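Local structure of polysaccharide deacetylase (Ammonifex degensii, 4WCJ) at residues Val104-Phe109 and Gln142-Met146. The protein probably removes N-acetyl groups from poly-beta-1,6-N-acetyl-D-glucosamine as a zinc-binding family 4 carbohydrate esterase. Numbering follows the deposited sequence.
Sequences VYRHAF and QIKEM
Tyr105 and Phe109, one turn apart on helix 102-114, pack against Gln142, Glu145 and Met146 of helix 140-148, joining two neighbouring outer helices of the beta/alpha barrel. The segment axes come within 10.6 Å and diverge by 32°, so the helices run roughly parallel, as expected where successive helices cover one parallel sheet.

Two CH-pi contacts carry the packing. Gln142 CG sits 3.6 Å from the centroid of the Tyr105 ring and only 6° off its normal, while the amide beyond it continues over the CD2-CE2 side, its plane moderately tilted from the ring. Met146 CG covers a face of the Phe109 ring in the same manner, 3.6 Å from the centroid. Both aromatic residues have CG anti to the backbone N, which directs the rings toward helix 140-148.

Met146 SD makes Met-aromatic contacts with both rings, oblique to Phe109 at 4.3 Å from its centroid and at the edge of Tyr105. Val104 CG1 is at the limit of contact with Met146 SD, 4.5 Å away. Toward the sheet, Val104 and Met146 both touch Phe121 of strand 119-123, placing the apolar part against the barrel wall. The zinc ion lies about 11 Å from the Val104 side chain.

Polar bonds close the outer side. Gln142 OE1 accepts from Ser139 N, which, with the two waters that NE2 donates to, helps set the amide's rotation. One of these waters also accepts from Arg106 NH1, and the other donates weakly to Tyr105 OH. That hydroxyl in turn donates to Glu145 OE2 over 2.7 Å, meeting the oxygen from above the carboxylate plane, 37° out of it.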
ATOM      1  N   VAL A 104       5.316   5.480 -10.208  1.00 25.63           N
ATOM      2  CA  VAL A 104       5.846   4.344  -9.453  1.00 28.59           C
ATOM      3  C   VAL A 104       6.790   3.530 -10.347  1.00 28.40           C
ATOM      4  O   VAL A 104       7.848   3.086  -9.904  1.00 30.66           O
ATOM      5  CB  VAL A 104       4.718   3.444  -8.888  1.00 27.23           C
ATOM      6  CG1 VAL A 104       5.304   2.256  -8.109  1.00 29.64           C
ATOM      7  CG2 VAL A 104       3.806   4.261  -7.991  1.00 26.02           C
ATOM      8  N   TYR A 105       6.420   3.341 -11.613  1.00 25.54           N
ATOM      9  CA  TYR A 105       7.284   2.644 -12.559  1.00 26.85           C
ATOM     10  C   TYR A 105       8.466   3.501 -13.005  1.00 29.30           C
ATOM     11  O   TYR A 105       9.612   3.055 -12.978  1.00 30.94           O
ATOM     12  CB  TYR A 105       6.488   2.203 -13.787  1.00 28.02           C
ATOM     13  CG  TYR A 105       7.325   1.562 -14.867  1.00 27.63           C
ATOM     14  CD1 TYR A 105       7.758   0.246 -14.753  1.00 29.61           C
ATOM     15  CD2 TYR A 105       7.684   2.274 -16.005  1.00 30.84           C
ATOM     16  CE1 TYR A 105       8.531  -0.339 -15.748  1.00 29.82           C
ATOM     17  CE2 TYR A 105       8.451   1.697 -17.005  1.00 36.24           C
ATOM     18  CZ  TYR A 105       8.868   0.390 -16.873  1.00 36.30           C
ATOM     19  OH  TYR A 105       9.633  -0.173 -17.867  1.00 38.71           O
ATOM     20  N   ARG A 106       8.175   4.730 -13.417  1.00 29.11           N
ATOM     21  CA  ARG A 106       9.177   5.581 -14.058  1.00 32.69           C
ATOM     22  C   ARG A 106      10.223   6.121 -13.084  1.00 35.25           C
ATOM     23  O   ARG A 106      11.400   6.260 -13.443  1.00 35.77           O
ATOM     24  CB  ARG A 106       8.486   6.735 -14.786  1.00 37.87           C
ATOM     25  CG  ARG A 106       9.419   7.617 -15.601  1.00 49.42           C
ATOM     26  CD  ARG A 106       8.643   8.592 -16.480  1.00 60.00           C
ATOM     27  NE  ARG A 106       7.820   7.902 -17.473  1.00 65.52           N
ATOM     28  CZ  ARG A 106       7.182   8.513 -18.466  1.00 71.02           C
ATOM     29  NH1 ARG A 106       6.457   7.811 -19.328  1.00 71.63           N
ATOM     30  NH2 ARG A 106       7.272   9.829 -18.602  1.00 75.16           N
ATOM     31  N   HIS A 107       9.814   6.387 -11.849  1.00 33.41           N
ATOM     32  CA  HIS A 107      10.687   7.058 -10.894  1.00 35.53           C
ATOM     33  C   HIS A 107      10.933   6.293  -9.593  1.00 35.09           C
ATOM     34  O   HIS A 107      12.057   6.259  -9.108  1.00 38.64           O
ATOM     35  CB  HIS A 107      10.121   8.441 -10.566  1.00 36.12           C
ATOM     36  CG  HIS A 107       9.988   9.341 -11.756  1.00 40.54           C
ATOM     37  ND1 HIS A 107      11.025   9.572 -12.638  1.00 44.66           N
ATOM     38  CD2 HIS A 107       8.945  10.083 -12.202  1.00 42.62           C
ATOM     39  CE1 HIS A 107      10.625  10.410 -13.576  1.00 47.56           C
ATOM     40  NE2 HIS A 107       9.367  10.738 -13.334  1.00 47.07           N
ATOM     41  N   ALA A 108       9.891   5.706  -9.006  1.00 34.39           N
ATOM     42  CA  ALA A 108      10.072   4.979  -7.752  1.00 33.06           C
ATOM     43  C   ALA A 108      10.832   3.667  -7.953  1.00 30.72           C
ATOM     44  O   ALA A 108      11.771   3.356  -7.216  1.00 33.71           O
ATOM     45  CB  ALA A 108       8.722   4.710  -7.095  1.00 33.54           C
ATOM     46  N   PHE A 109      10.419   2.900  -8.958  1.00 28.28           N
ATOM     47  CA  PHE A 109      10.980   1.568  -9.201  1.00 30.02           C
ATOM     48  C   PHE A 109      12.515   1.524  -9.371  1.00 35.00           C
ATOM     49  O   PHE A 109      13.156   0.633  -8.806  1.00 38.37           O
ATOM     50  CB  PHE A 109      10.301   0.938 -10.425  1.00 29.37           C
ATOM     51  CG  PHE A 109      10.784  -0.461 -10.746  1.00 33.53           C
ATOM     52  CD1 PHE A 109      10.786  -1.451  -9.776  1.00 34.60           C
ATOM     53  CD2 PHE A 109      11.191  -0.789 -12.028  1.00 33.88           C
ATOM     54  CE1 PHE A 109      11.214  -2.729 -10.065  1.00 34.49           C
ATOM     55  CE2 PHE A 109      11.615  -2.076 -12.332  1.00 37.18           C
ATOM     56  CZ  PHE A 109      11.629  -3.048 -11.349  1.00 36.84           C
ATOM     57  N   GLN A 142       4.006  -2.781 -17.549  1.00 27.43           N
ATOM     58  CA  GLN A 142       4.902  -2.132 -16.613  1.00 26.00           C
ATOM     59  C   GLN A 142       4.789  -2.736 -15.220  1.00 23.66           C
ATOM     60  O   GLN A 142       5.795  -2.943 -14.550  1.00 25.91           O
ATOM     61  CB  GLN A 142       4.629  -0.628 -16.589  1.00 24.00           C
ATOM     62  CG  GLN A 142       5.228   0.102 -17.797  1.00 28.47           C
ATOM     63  CD  GLN A 142       4.623   1.477 -18.016  1.00 29.58           C
ATOM     64  OE1 GLN A 142       3.525   1.770 -17.530  1.00 27.28           O
ATOM     65  NE2 GLN A 142       5.335   2.326 -18.754  1.00 31.80           N
ATOM     66  N   ILE A 143       3.568  -3.047 -14.791  1.00 21.49           N
ATOM     67  CA  ILE A 143       3.366  -3.730 -13.512  1.00 20.52           C
ATOM     68  C   ILE A 143       4.021  -5.120 -13.541  1.00 22.89           C
ATOM     69  O   ILE A 143       4.737  -5.510 -12.603  1.00 25.51           O
ATOM     70  CB  ILE A 143       1.869  -3.848 -13.193  1.00 20.48           C
ATOM     71  CG1 ILE A 143       1.303  -2.470 -12.835  1.00 22.10           C
ATOM     72  CG2 ILE A 143       1.633  -4.839 -12.049  1.00 24.88           C
ATOM     73  CD1 ILE A 143      -0.196  -2.406 -12.849  1.00 26.17           C
ATOM     74  N   LYS A 144       3.798  -5.848 -14.634  1.00 23.28           N
ATOM     75  CA  LYS A 144       4.390  -7.168 -14.808  1.00 25.74           C
ATOM     76  C   LYS A 144       5.908  -7.122 -14.722  1.00 27.15           C
ATOM     77  O   LYS A 144       6.520  -8.011 -14.126  1.00 28.03           O
ATOM     78  CB  LYS A 144       3.955  -7.783 -16.142  1.00 24.54           C
ATOM     79  CG  LYS A 144       2.514  -8.275 -16.150  1.00 27.26           C
ATOM     80  CD  LYS A 144       2.063  -8.682 -17.535  1.00 30.67           C
ATOM     81  CE  LYS A 144       0.588  -9.054 -17.545  1.00 34.21           C
ATOM     82  NZ  LYS A 144       0.134  -9.558 -18.867  1.00 37.45           N
ATOM     83  N   GLU A 145       6.517  -6.099 -15.310  1.00 25.99           N
ATOM     84  CA  GLU A 145       7.975  -5.990 -15.295  1.00 29.45           C
ATOM     85  C   GLU A 145       8.462  -5.785 -13.858  1.00 27.88           C
ATOM     86  O   GLU A 145       9.485  -6.335 -13.443  1.00 28.70           O
ATOM     87  CB  GLU A 145       8.439  -4.847 -16.200  1.00 33.63           C
ATOM     88  CG  GLU A 145       9.903  -4.495 -16.046  1.00 36.17           C
ATOM     89  CD  GLU A 145      10.329  -3.326 -16.918  1.00 39.81           C
ATOM     90  OE1 GLU A 145      11.477  -2.863 -16.752  1.00 43.42           O
ATOM     91  OE2 GLU A 145       9.526  -2.875 -17.769  1.00 35.72           O
ATOM     92  N   MET A 146       7.720  -5.002 -13.087  1.00 26.73           N
ATOM     93  CA  MET A 146       8.103  -4.779 -11.701  1.00 27.29           C
ATOM     94  C   MET A 146       7.922  -6.032 -10.856  1.00 25.10           C
ATOM     95  O   MET A 146       8.759  -6.337 -10.006  1.00 27.56           O
ATOM     96  CB  MET A 146       7.313  -3.610 -11.116  1.00 27.05           C
ATOM     97  CG  MET A 146       7.741  -2.283 -11.717  1.00 27.65           C
ATOM     98  SD  MET A 146       7.021  -0.854 -10.867  1.00 30.12           S
ATOM     99  CE  MET A 146       5.285  -1.080 -11.294  1.00 22.80           C
TER
HETATM  100  O   HOH W   1       7.581   0.918 -20.256  1.00 44.79           O
HETATM  101  O   HOH W   2       5.669   4.909 -20.062  1.00 48.62           O